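Local structure of putative hydrolase (Acinetobacter sp. NBRC 100985, 4XUK) at residues A[6-11]-A[94-99]; A[12-17]-A[206-211]; A[138-143]-A[236-241]; A[218-221]-A[226-229]. The protein hydrolyses organophosphorus compounds and, as a dizinc member of the metallo-beta-lactamase superfamily, probably also acts on lactones. The protein carries 2 engineered substitutions. All coordinates share one frame; numbering follows the deposited sequence.

Contact 1 (A[6-11]-A[94-99]); sequences YYQYQA and SGYQPE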
loop_
_atom_site.group_PDB
_atom_site.type_symbol
_atom_site.label_atom_id
_atom_site.label_comp_id
_atom_site.label_asym_id
_atom_site.label_seq_id
_atom_site.Cartn_x
_atom_site.Cartn_y
_atom_site.Cartn_z
ATOM N N TYR A 6 1.443 10.099 5.564
ATOM C CA TYR A 6 0.033 10.455 5.494
ATOM C C TYR A 6 -0.479 10.013 4.141
ATOM O O TYR A 6 0.304 9.869 3.195
ATOM C CB TYR A 6 -0.203 11.958 5.715
ATOM C CG TYR A 6 0.356 12.845 4.635
ATOM C CD1 TYR A 6 1.659 13.321 4.713
ATOM C CD2 TYR A 6 -0.425 13.230 3.546
ATOM C CE1 TYR A 6 2.183 14.143 3.733
ATOM C CE2 TYR A 6 0.088 14.058 2.559
ATOM C CZ TYR A 6 1.393 14.508 2.661
ATOM O OH TYR A 6 1.934 15.330 1.692
ATOM N N TYR A 7 -1.782 9.781 4.052
ATOM C CA TYR A 7 -2.404 9.404 2.796
ATOM C C TYR A 7 -3.823 9.927 2.796
ATOM O O TYR A 7 -4.515 9.850 3.818
ATOM C CB TYR A 7 -2.403 7.878 2.602
ATOM C CG TYR A 7 -3.094 7.494 1.310
ATOM C CD1 TYR A 7 -2.409 7.521 0.102
ATOM C CD2 TYR A 7 -4.444 7.159 1.293
ATOM C CE1 TYR A 7 -3.043 7.195 -1.092
ATOM C CE2 TYR A 7 -5.085 6.842 0.113
ATOM C CZ TYR A 7 -4.373 6.859 -1.072
ATOM O OH TYR A 7 -5.004 6.550 -2.251
ATOM N N GLN A 8 -4.265 10.458 1.659
ATOM C CA GLN A 8 -5.602 11.035 1.577
ATOM C C GLN A 8 -6.562 10.096 0.868
ATOM O O GLN A 8 -6.371 9.782 -0.308
ATOM C CB GLN A 8 -5.578 12.380 0.826
ATOM C CG GLN A 8 -4.599 13.423 1.381
ATOM C CD GLN A 8 -5.016 14.014 2.719
ATOM O OE1 GLN A 8 -5.943 13.532 3.378
ATOM N NE2 GLN A 8 -4.325 15.080 3.125
ATOM N N TYR A 9 -7.598 9.659 1.580
ATOM C CA TYR A 9 -8.643 8.821 0.992
ATOM C C TYR A 9 -9.925 9.640 0.861
ATOM O O TYR A 9 -10.387 10.230 1.835
ATOM C CB TYR A 9 -8.889 7.569 1.854
ATOM C CG TYR A 9 -10.001 6.690 1.326
ATOM C CD1 TYR A 9 -9.783 5.836 0.254
ATOM C CD2 TYR A 9 -11.273 6.726 1.888
ATOM C CE1 TYR A 9 -10.798 5.037 -0.244
ATOM C CE2 TYR A 9 -12.291 5.930 1.396
ATOM C CZ TYR A 9 -12.041 5.087 0.328
ATOM O OH TYR A 9 -13.048 4.295 -0.170
ATOM N N GLN A 10 -10.488 9.694 -0.344
ATOM C CA GLN A 10 -11.698 10.479 -0.568
ATOM C C GLN A 10 -12.945 9.602 -0.581
ATOM O O GLN A 10 -13.030 8.627 -1.337
ATOM C CB GLN A 10 -11.605 11.262 -1.881
ATOM C CG GLN A 10 -12.672 12.355 -2.021
ATOM C CD GLN A 10 -12.345 13.603 -1.215
ATOM O OE1 GLN A 10 -11.179 13.881 -0.926
ATOM N NE2 GLN A 10 -13.379 14.364 -0.846
ATOM N N ALA A 11 -13.911 9.956 0.257
ATOM C CA ALA A 11 -15.184 9.253 0.285
ATOM C C ALA A 11 -16.279 10.261 -0.007
ATOM O O ALA A 11 -16.882 10.819 0.914
ATOM C CB ALA A 11 -15.401 8.604 1.633
ATOM N N SER A 94 0.630 16.615 6.256
ATOM C CA SER A 94 -0.505 16.415 5.365
ATOM C C SER A 94 -1.151 17.740 4.981
ATOM O O SER A 94 -1.951 17.794 4.042
ATOM C CB SER A 94 -1.556 15.527 6.027
ATOM O OG SER A 94 -2.330 16.285 6.941
ATOM N N GLY A 95 -0.828 18.805 5.717
ATOM C CA GLY A 95 -1.371 20.122 5.417
ATOM C C GLY A 95 -2.358 20.647 6.448
ATOM O O GLY A 95 -2.738 21.822 6.401
ATOM N N TYR A 96 -2.788 19.791 7.373
ATOM C CA TYR A 96 -3.718 20.224 8.415
ATOM C C TYR A 96 -2.995 20.833 9.620
ATOM O O TYR A 96 -1.773 20.740 9.728
ATOM C CB TYR A 96 -4.624 19.065 8.863
ATOM C CG TYR A 96 -5.704 18.676 7.860
ATOM C CD1 TYR A 96 -6.852 19.450 7.714
ATOM C CD2 TYR A 96 -5.587 17.520 7.079
ATOM C CE1 TYR A 96 -7.844 19.105 6.812
ATOM C CE2 TYR A 96 -6.583 17.160 6.179
ATOM C CZ TYR A 96 -7.706 17.964 6.051
ATOM O OH TYR A 96 -8.709 17.631 5.165
ATOM N N GLN A 97 -3.756 21.464 10.516
ATOM C CA GLN A 97 -3.201 22.059 11.734
ATOM C C GLN A 97 -3.888 21.468 12.948
ATOM O O GLN A 97 -5.090 21.208 12.913
ATOM C CB GLN A 97 -3.447 23.562 11.761
ATOM C CG GLN A 97 -3.455 24.214 10.400
ATOM C CD GLN A 97 -2.138 24.845 10.086
ATOM O OE1 GLN A 97 -1.082 24.293 10.407
ATOM N NE2 GLN A 97 -2.180 26.017 9.463
ATOM N N PRO A 98 -3.134 21.274 14.038
ATOM C CA PRO A 98 -3.755 20.689 15.231
ATOM C C PRO A 98 -4.906 21.541 15.788
ATOM O O PRO A 98 -5.825 20.977 16.377
ATOM C CB PRO A 98 -2.592 20.599 16.233
ATOM C CG PRO A 98 -1.478 21.444 15.658
ATOM C CD PRO A 98 -1.675 21.442 14.180
ATOM N N GLU A 99 -4.865 22.862 15.602
ATOM C CA GLU A 99 -5.948 23.729 16.084
ATOM C C GLU A 99 -7.267 23.496 15.343
ATOM O O GLU A 99 -8.328 23.896 15.824
ATOM C CB GLU A 99 -5.556 25.206 15.973
ATOM C CG GLU A 99 -4.431 25.634 16.907
ATOM C CD GLU A 99 -3.052 25.397 16.319
ATOM O OE1 GLU A 99 -2.947 24.756 15.244
ATOM O OE2 GLU A 99 -2.067 25.862 16.933
#

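Contact 2 (A[12-17]-A[206-211]); sequences GDVQIT and LKTKGE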
loop_
_atom_site.group_PDB
_atom_site.type_symbol
_atom_site.label_atom_id
_atom_site.label_comp_id
_atom_site.label_asym_id
_atom_site.label_seq_id
_atom_site.Cartn_x
_atom_site.Cartn_y
_atom_site.Cartn_z
ATOM N N GLY A 12 -16.527 10.502 -1.290
ATOM C CA GLY A 12 -17.513 11.493 -1.682
ATOM C C GLY A 12 -17.080 12.871 -1.227
ATOM O O GLY A 12 -16.012 13.344 -1.619
ATOM N N ASP A 13 -17.892 13.504 -0.383
ATOM C CA ASP A 13 -17.570 14.830 0.142
ATOM C C ASP A 13 -16.625 14.809 1.345
ATOM O O ASP A 13 -16.275 15.860 1.888
ATOM C CB ASP A 13 -18.851 15.572 0.525
ATOM C CG ASP A 13 -19.639 16.027 -0.684
ATOM O OD1 ASP A 13 -19.040 16.160 -1.774
ATOM O OD2 ASP A 13 -20.860 16.258 -0.543
ATOM N N VAL A 14 -16.207 13.621 1.759
ATOM C CA VAL A 14 -15.411 13.503 2.975
ATOM C C VAL A 14 -13.985 13.093 2.646
ATOM O O VAL A 14 -13.758 12.216 1.815
ATOM C CB VAL A 14 -16.038 12.478 3.933
ATOM C CG1 VAL A 14 -15.219 12.347 5.225
ATOM C CG2 VAL A 14 -17.470 12.870 4.233
ATOM N N GLN A 15 -13.019 13.740 3.284
ATOM C CA GLN A 15 -11.632 13.335 3.123
ATOM C C GLN A 15 -11.170 12.708 4.422
ATOM O O GLN A 15 -11.318 13.299 5.498
ATOM C CB GLN A 15 -10.738 14.528 2.771
ATOM C CG GLN A 15 -9.271 14.152 2.633
ATOM C CD GLN A 15 -8.380 15.322 2.232
ATOM O OE1 GLN A 15 -8.257 16.305 2.957
ATOM N NE2 GLN A 15 -7.746 15.210 1.071
ATOM N N ILE A 16 -10.652 11.491 4.320
ATOM C CA ILE A 16 -10.057 10.815 5.460
ATOM C C ILE A 16 -8.547 10.776 5.244
ATOM O O ILE A 16 -8.076 10.349 4.195
ATOM C CB ILE A 16 -10.601 9.385 5.602
ATOM C CG1 ILE A 16 -12.109 9.437 5.856
ATOM C CG2 ILE A 16 -9.879 8.652 6.729
ATOM C CD1 ILE A 16 -12.833 8.111 5.685
ATOM N N THR A 17 -7.789 11.243 6.230
ATOM C CA THR A 17 -6.340 11.219 6.130
ATOM C C THR A 17 -5.787 10.141 7.047
ATOM O O THR A 17 -5.952 10.216 8.271
ATOM C CB THR A 17 -5.731 12.562 6.538
ATOM O OG1 THR A 17 -6.404 13.628 5.844
ATOM C CG2 THR A 17 -4.250 12.596 6.202
ATOM N N LEU A 206 -18.988 5.846 9.983
ATOM C CA LEU A 206 -19.309 7.078 9.269
ATOM C C LEU A 206 -20.035 6.684 7.996
ATOM O O LEU A 206 -19.453 6.045 7.122
ATOM C CB LEU A 206 -18.022 7.813 8.875
ATOM C CG LEU A 206 -17.956 9.346 8.724
ATOM C CD1 LEU A 206 -17.208 9.767 7.465
ATOM C CD2 LEU A 206 -19.312 10.018 8.801
ATOM N N LYS A 207 -21.305 7.046 7.883
ATOM C CA LYS A 207 -22.020 6.812 6.628
ATOM C C LYS A 207 -22.031 8.067 5.766
ATOM O O LYS A 207 -22.514 9.123 6.178
ATOM C CB LYS A 207 -23.442 6.300 6.888
ATOM C CG LYS A 207 -23.472 5.025 7.728
ATOM C CD LYS A 207 -24.881 4.455 7.873
ATOM C CE LYS A 207 -24.978 3.510 9.073
ATOM N NZ LYS A 207 -25.006 4.246 10.377
ATOM N N THR A 208 -21.468 7.952 4.569
ATOM C CA THR A 208 -21.487 9.044 3.615
ATOM C C THR A 208 -22.345 8.622 2.431
ATOM O O THR A 208 -22.885 7.513 2.406
ATOM C CB THR A 208 -20.073 9.366 3.121
ATOM O OG1 THR A 208 -19.621 8.317 2.255
ATOM C CG2 THR A 208 -19.111 9.475 4.303
ATOM N N LYS A 209 -22.484 9.514 1.458
ATOM C CA LYS A 209 -23.225 9.198 0.244
ATOM C C LYS A 209 -22.584 8.035 -0.505
ATOM O O LYS A 209 -21.468 8.147 -1.013
ATOM C CB LYS A 209 -23.295 10.429 -0.659
ATOM C CG LYS A 209 -21.976 11.184 -0.772
ATOM C CD LYS A 209 -21.956 12.418 0.117
ATOM C CE LYS A 209 -22.754 13.564 -0.499
ATOM N NZ LYS A 209 -23.019 14.644 0.491
ATOM N N GLY A 210 -23.286 6.906 -0.549
ATOM C CA GLY A 210 -22.812 5.746 -1.288
ATOM C C GLY A 210 -21.640 4.966 -0.695
ATOM O O GLY A 210 -21.090 4.083 -1.359
ATOM N N GLU A 211 -21.259 5.272 0.545
ATOM C CA GLU A 211 -20.128 4.572 1.167
ATOM C C GLU A 211 -20.198 4.617 2.688
ATOM O O GLU A 211 -20.424 5.676 3.278
ATOM C CB GLU A 211 -18.799 5.168 0.685
ATOM C CG GLU A 211 -17.564 4.506 1.271
ATOM C CD GLU A 211 -16.289 4.994 0.610
ATOM O OE1 GLU A 211 -16.374 5.748 -0.377
ATOM O OE2 GLU A 211 -15.193 4.629 1.074
#

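Contact 3 (A[138-143]-A[236-241]); sequences SFWLDP and YDIDPK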
loop_
_atom_site.group_PDB
_atom_site.type_symbol
_atom_site.label_atom_id
_atom_site.label_comp_id
_atom_site.label_asym_id
_atom_site.label_seq_id
_atom_site.Cartn_x
_atom_site.Cartn_y
_atom_site.Cartn_z
ATOM N N SER A 138 -14.669 3.811 32.602
ATOM C CA SER A 138 -14.941 3.153 33.882
ATOM C C SER A 138 -13.877 2.124 34.251
ATOM O O SER A 138 -13.414 2.084 35.397
ATOM C CB SER A 138 -16.318 2.498 33.876
ATOM O OG SER A 138 -17.335 3.472 33.948
ATOM N N PHE A 139 -13.478 1.301 33.288
ATOM C CA PHE A 139 -12.490 0.262 33.555
ATOM C C PHE A 139 -11.117 0.826 33.903
ATOM O O PHE A 139 -10.455 0.332 34.817
ATOM C CB PHE A 139 -12.370 -0.679 32.352
ATOM C CG PHE A 139 -11.214 -1.637 32.444
ATOM C CD1 PHE A 139 -11.287 -2.763 33.265
ATOM C CD2 PHE A 139 -10.064 -1.431 31.699
ATOM C CE1 PHE A 139 -10.229 -3.656 33.340
ATOM C CE2 PHE A 139 -8.996 -2.321 31.771
ATOM C CZ PHE A 139 -9.080 -3.438 32.594
ATOM N N TRP A 140 -10.683 1.850 33.172
ATOM C CA TRP A 140 -9.332 2.384 33.354
ATOM C C TRP A 140 -9.179 3.430 34.462
ATOM O O TRP A 140 -8.057 3.688 34.910
ATOM C CB TRP A 140 -8.825 2.993 32.050
ATOM C CG TRP A 140 -8.581 1.983 30.975
ATOM C CD1 TRP A 140 -9.331 1.775 29.854
ATOM C CD2 TRP A 140 -7.502 1.042 30.919
ATOM N NE1 TRP A 140 -8.785 0.757 29.106
ATOM C CE2 TRP A 140 -7.662 0.292 29.742
ATOM C CE3 TRP A 140 -6.421 0.757 31.757
ATOM C CZ2 TRP A 140 -6.774 -0.719 29.377
ATOM C CZ3 TRP A 140 -5.547 -0.254 31.399
ATOM C CH2 TRP A 140 -5.728 -0.979 30.223
ATOM N N LEU A 141 -10.280 4.049 34.887
ATOM C CA LEU A 141 -10.189 5.191 35.800
ATOM C C LEU A 141 -10.801 4.935 37.186
ATOM O O LEU A 141 -10.900 5.849 38.010
ATOM C CB LEU A 141 -10.790 6.441 35.140
ATOM C CG LEU A 141 -10.106 6.864 33.830
ATOM C CD1 LEU A 141 -10.795 8.045 33.133
ATOM C CD2 LEU A 141 -8.655 7.189 34.074
ATOM N N ASP A 142 -11.186 3.689 37.448
ATOM C CA ASP A 142 -11.672 3.287 38.777
ATOM C C ASP A 142 -10.522 2.749 39.624
ATOM O O ASP A 142 -9.889 1.758 39.253
ATOM C CB ASP A 142 -12.773 2.232 38.631
ATOM C CG ASP A 142 -13.272 1.682 39.975
ATOM O OD1 ASP A 142 -12.965 2.256 41.045
ATOM O OD2 ASP A 142 -13.995 0.661 39.944
ATOM N N PRO A 143 -10.277 3.415 40.727
ATOM C CA PRO A 143 -9.251 3.036 41.697
ATOM C C PRO A 143 -9.470 1.687 42.355
ATOM O O PRO A 143 -8.593 1.231 43.007
ATOM C CB PRO A 143 -9.357 4.124 42.739
ATOM C CG PRO A 143 -10.716 4.633 42.595
ATOM C CD PRO A 143 -11.002 4.603 41.153
ATOM N N TYR A 236 -2.518 -9.092 23.673
ATOM C CA TYR A 236 -2.958 -7.747 24.034
ATOM C C TYR A 236 -4.436 -7.679 24.447
ATOM O O TYR A 236 -4.851 -6.719 25.116
ATOM C CB TYR A 236 -2.718 -6.762 22.870
ATOM C CG TYR A 236 -1.274 -6.648 22.403
ATOM C CD1 TYR A 236 -0.225 -6.601 23.310
ATOM C CD2 TYR A 236 -0.973 -6.576 21.047
ATOM C CE1 TYR A 236 1.086 -6.497 22.878
ATOM C CE2 TYR A 236 0.332 -6.469 20.610
ATOM C CZ TYR A 236 1.355 -6.430 21.533
ATOM O OH TYR A 236 2.657 -6.319 21.104
ATOM N N ASP A 237 -5.236 -8.646 24.009
ATOM C CA ASP A 237 -6.657 -8.672 24.343
ATOM C C ASP A 237 -6.833 -8.868 25.850
ATOM O O ASP A 237 -6.222 -9.759 26.434
ATOM C CB ASP A 237 -7.368 -9.814 23.596
ATOM C CG ASP A 237 -7.423 -9.597 22.097
ATOM O OD1 ASP A 237 -7.349 -8.433 21.649
ATOM O OD2 ASP A 237 -7.556 -10.592 21.349
ATOM N N ILE A 238 -7.651 -8.037 26.489
ATOM C CA ILE A 238 -7.928 -8.232 27.921
ATOM C C ILE A 238 -8.881 -9.417 28.110
ATOM O O ILE A 238 -8.711 -10.242 29.026
ATOM C CB ILE A 238 -8.479 -6.948 28.591
ATOM C CG1 ILE A 238 -7.375 -5.886 28.669
ATOM C CG2 ILE A 238 -8.998 -7.257 29.993
ATOM C CD1 ILE A 238 -7.844 -4.526 29.096
ATOM N N ASP A 239 -9.877 -9.515 27.238
ATOM C CA ASP A 239 -10.714 -10.715 27.193
ATOM C C ASP A 239 -10.598 -11.321 25.799
ATOM O O ASP A 239 -11.343 -10.943 24.889
ATOM C CB ASP A 239 -12.170 -10.367 27.508
ATOM C CG ASP A 239 -13.076 -11.598 27.606
ATOM O OD1 ASP A 239 -12.767 -12.660 27.024
ATOM O OD2 ASP A 239 -14.130 -11.488 28.262
ATOM N N PRO A 240 -9.655 -12.260 25.623
ATOM C CA PRO A 240 -9.399 -12.846 24.300
ATOM C C PRO A 240 -10.593 -13.582 23.702
ATOM O O PRO A 240 -10.790 -13.518 22.488
ATOM C CB PRO A 240 -8.240 -13.823 24.557
ATOM C CG PRO A 240 -8.116 -13.937 26.049
ATOM C CD PRO A 240 -8.635 -12.655 26.609
ATOM N N LYS A 241 -11.356 -14.269 24.515
ATOM C CA LYS A 241 -12.502 -14.940 24.005
ATOM C C LYS A 241 -13.527 -13.999 23.433
ATOM O O LYS A 241 -13.999 -14.207 22.375
ATOM C CB LYS A 241 -13.147 -15.851 25.033
ATOM C CG LYS A 241 -13.310 -17.255 24.523
ATOM C CD LYS A 241 -11.990 -17.866 24.025
ATOM C CE LYS A 241 -11.542 -17.454 22.603
ATOM N NZ LYS A 241 -11.921 -18.324 21.508
#

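Contact 4 (A[218-221]-A[226-229]); sequences DIVH and QFDR. With ZN (zinc ion), chain D; ZN (zinc ion), chain C.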
loop_
_atom_site.group_PDB
_atom_site.type_symbol
_atom_site.label_atom_id
_atom_site.label_comp_id
_atom_site.label_asym_id
_atom_site.label_seq_id
_atom_site.Cartn_x
_atom_site.Cartn_y
_atom_site.Cartn_z
ATOM N N ASP A 218 -9.034 -1.783 17.490
ATOM C CA ASP A 218 -8.173 -2.943 17.675
ATOM C C ASP A 218 -8.909 -4.280 17.763
ATOM O O ASP A 218 -8.595 -5.106 18.615
ATOM C CB ASP A 218 -7.329 -2.760 18.930
ATOM C CG ASP A 218 -6.176 -1.813 18.719
ATOM O OD1 ASP A 218 -6.173 -1.067 17.713
ATOM O OD2 ASP A 218 -5.258 -1.839 19.546
ATOM N N ILE A 219 -9.867 -4.503 16.872
ATOM C CA ILE A 219 -10.494 -5.814 16.777
ATOM C C ILE A 219 -9.598 -6.739 15.953
ATOM O O ILE A 219 -9.924 -7.907 15.737
ATOM C CB ILE A 219 -11.875 -5.729 16.130
ATOM C CG1 ILE A 219 -11.757 -5.192 14.700
ATOM C CG2 ILE A 219 -12.790 -4.825 16.962
ATOM C CD1 ILE A 219 -13.066 -5.210 13.937
ATOM N N VAL A 220 -8.463 -6.207 15.491
ATOM C CA VAL A 220 -7.482 -7.014 14.769
ATOM C C VAL A 220 -6.088 -6.372 14.791
ATOM O O VAL A 220 -5.962 -5.132 14.804
ATOM C CB VAL A 220 -7.969 -7.329 13.319
ATOM C CG1 VAL A 220 -7.749 -6.137 12.384
ATOM C CG2 VAL A 220 -7.274 -8.563 12.791
ATOM N N HIS A 221 -5.046 -7.204 14.793
ATOM C CA HIS A 221 -3.672 -6.715 14.908
ATOM C C HIS A 221 -2.752 -7.144 13.769
ATOM O O HIS A 221 -1.538 -6.952 13.845
ATOM C CB HIS A 221 -3.059 -7.160 16.234
ATOM C CG HIS A 221 -3.551 -6.386 17.411
ATOM N ND1 HIS A 221 -4.853 -6.459 17.852
ATOM C CD2 HIS A 221 -2.927 -5.496 18.219
ATOM C CE1 HIS A 221 -5.008 -5.657 18.892
ATOM N NE2 HIS A 221 -3.855 -5.061 19.131
ATOM N N GLN A 226 -4.512 -13.221 11.532
ATOM C CA GLN A 226 -5.900 -13.060 11.963
ATOM C C GLN A 226 -6.897 -12.851 10.823
ATOM O O GLN A 226 -8.095 -12.677 11.060
ATOM C CB GLN A 226 -6.005 -11.946 13.002
ATOM C CG GLN A 226 -5.231 -12.241 14.274
ATOM C CD GLN A 226 -5.095 -11.011 15.138
ATOM O OE1 GLN A 226 -4.559 -9.998 14.701
ATOM N NE2 GLN A 226 -5.607 -11.083 16.356
ATOM N N PHE A 227 -6.416 -12.869 9.585
ATOM C CA PHE A 227 -7.339 -12.932 8.456
ATOM C C PHE A 227 -7.494 -14.370 7.949
ATOM O O PHE A 227 -8.618 -14.836 7.758
ATOM C CB PHE A 227 -6.940 -11.957 7.336
ATOM C CG PHE A 227 -7.471 -10.552 7.543
ATOM C CD1 PHE A 227 -6.904 -9.715 8.499
ATOM C CD2 PHE A 227 -8.550 -10.083 6.803
ATOM C CE1 PHE A 227 -7.393 -8.429 8.704
ATOM C CE2 PHE A 227 -9.049 -8.788 7.003
ATOM C CZ PHE A 227 -8.462 -7.966 7.956
ATOM N N ASP A 228 -6.384 -15.075 7.740
ATOM C CA ASP A 228 -6.454 -16.489 7.365
ATOM C C ASP A 228 -7.061 -17.322 8.495
ATOM O O ASP A 228 -7.795 -18.278 8.241
ATOM C CB ASP A 228 -5.054 -17.029 7.025
ATOM C CG ASP A 228 -4.497 -16.464 5.730
ATOM O OD1 ASP A 228 -4.956 -15.387 5.289
ATOM O OD2 ASP A 228 -3.579 -17.095 5.154
ATOM N N ARG A 229 -6.755 -16.958 9.739
ATOM C CA ARG A 229 -7.296 -17.658 10.895
ATOM C C ARG A 229 -7.921 -16.669 11.881
ATOM O O ARG A 229 -7.351 -16.401 12.939
ATOM C CB ARG A 229 -6.185 -18.447 11.583
ATOM C CG ARG A 229 -6.696 -19.534 12.508
ATOM C CD ARG A 229 -6.960 -20.817 11.729
ATOM N NE ARG A 229 -5.711 -21.362 11.221
ATOM C CZ ARG A 229 -5.093 -22.422 11.734
ATOM N NH1 ARG A 229 -5.623 -23.082 12.762
ATOM N NH2 ARG A 229 -3.948 -22.831 11.207
HETATM ZN ZN ZN D . -5.223 -1.802 21.978
HETATM ZN ZN ZN C . -3.517 -0.611 19.675
HETATM O O HOH W 1 -6.595 -8.656 17.292
#

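Contact 1 (A[6-11]-A[94-99])
The CA and CB of S94 lie over one face of the Y6 ring, and this overlap is the central feature of the meeting between the edge strand 6-11 and the turn that follows helix 87-93. S94 CA stands 3.5 Å from the centroid of the Y6 ring and 5° off its normal, a CH-pi contact; S94 CB sits on the same face nearer the root of the ring, 3.6 Å from Y6 CD2. A first torsion of 66° delivers the ring, tucking CG between the backbone N and the carbonyl carbon. Two residues along the strand, the bent side chain of Q8 brings NE2 to 3.7 Å from S94 O and obliquely to the Y96 ring; NE2 makes a weak hydrogen bond to K1 O of the second subunit, whose K1 also forms a cation-pi contact with Y96. Outward from this shell, S94 OG bonds to L91 O, G95 closes helix 87-93 in a Schellman motif, Q8 OE1 is held by T17, and Y96 OH by Q15. No hydrogen bond spans the two segments, so their cohesion rests on dispersion and a C-H over an aromatic face, while the polar ends find partners elsewhere.

Contact 2 (A[12-17]-A[206-211])
D13 and K209 meet nearly perpendicular to each other, their charged ends joined at the exposed edge of a contact whose interior is made of methyl groups. K209 NZ donates to D13 OD2 at 2.9 Å and comes from above the carboxylate, 37° out of its plane. The lysine chain gets there by bending at its second and third torsions, which turns it back from the 208-211 turn toward the aspartate. Deeper in, V14 divides its two branches between two partners on strand 202-208. Its CG1, anti to the backbone N (chi1 -180°), meets L206 CD1 tip to tip at 4.0 Å, whereas CG2 lies 3.8 Å from T208 CG2, the two side chains slanting across one another. The T208 hydroxyl points into the type II turn while its methyl faces V14: OG1 donates to E211 O at 2.9 Å, and T208 N gives the same oxygen a second bond. V63 of strand 54-64 packs on both V14 and L206, so the pair joins the two large sheets of the alpha-beta/beta-alpha sandwich at one end. The chemistry is thus graded: mostly buried methyl groups close the inter-sheet seam, and an exposed salt bridge, probably weakened by solvent, ties the turn to the loop just before strand 14-26.

Contact 3 (A[138-143]-A[236-241])
I238 reaches across to F139 and W140 of helix 134-141, bridging two parts of the metallo-beta-lactamase fold: that helix and the loop leading into helix 240-257. From CB the side chain continues through CG1, set anti to the carbonyl carbon and beside the backbone N (chi1 -69°). The second torsion then extends the chain (171°), carrying CD1 straight out toward the aromatic pair. CB, CG1 and the CG2 branch make no close approach to residues 138-143; the terminal CD1 does all the touching. It lies 3.7 Å from F139 CE2, obliquely to the ring, and 4.0 Å from W140 CZ2, again at a slant. The two aromatic side chains approach it from the opposite direction and are already fitted together: F139 CE2 stands 3.5 Å above the plane of the W140 ring, over its centre, while W140 CD1 lies in the plane of the F139 ring at its edge. Y157 of helix 151-173 meets both rings, and W140 NE1 is hydrogen-bonded to E136. Next to I238, D237 OD1 is hydrogen-bonded to ND1 of the zinc ligand H197, and D239 caps the start of helix 240-257; the W140 side chain is about 8 Å from a zinc ion. Across this partly buried junction, then, a single methyl, I238 CD1, also 3.9 Å from F139 CZ, rests against both rings.

Contact 4 (A[218-221]-A[226-229])
A single amide, that of Q226 in the short helix 225-228, grips H221 twice, once directly at its main chain and once through water at its imidazole. The Q226 side chain runs extended beyond CG, so that OE1 reaches the backbone at H221 and accepts a bond from H221 N at 2.8 Å. The N-H...O angle is 151°, and the donor is tilted 28° from the carbonyl plane of the amide. The other end of the same amide is used as well: Q226 NE2 donates to water 1 at 2.8 Å, and the water also bonds to H221 ND1. Holding both ends in this way should restrict rotation of the amide. Beside these polar links, V220 and Q226 run antiparallel alongside each other. V220 CG2, anti to the backbone N, packs 3.6 Å from Q226 CB and reaches F227 CE1 obliquely at 4.1 Å. R247 and F251 of helix 240-257 also press on V220. The loop tied down by the glutamine begins with D218, whose OD2 binds two zinc ions at once, 2.1 Å from the chain C zinc and 2.4 Å from the chain D zinc. H108, H110 and H197 complete one metal site, and D112, H113 and H265 the other, so D218 is the bridging aspartate of a dinuclear zinc centre, as in many hydrolases of the metallo-beta-lactamase superfamily.

In the fold
Contacts 1 and 2 occupy one end of the molecule, their centres 14 Å apart, and share the sheet in which strands 6-11 and 14-26 are neighbours; their segments alternate along the chain, and the side chains of Q8 and T17 touch between them. Contacts 3 and 4 lie toward the zinc centre, their centres 19 Å apart, joined where Y236 packs on H221; both segments of contact 4 fall in sequence between those of contact 3. Contacts 1 and 3 are on opposite sides of the chain's centre, their centres 32 Å apart. The fold thus separates an end where the two sheets meet, and where contact 1 also borders the second subunit, from the loops and helices around the metals.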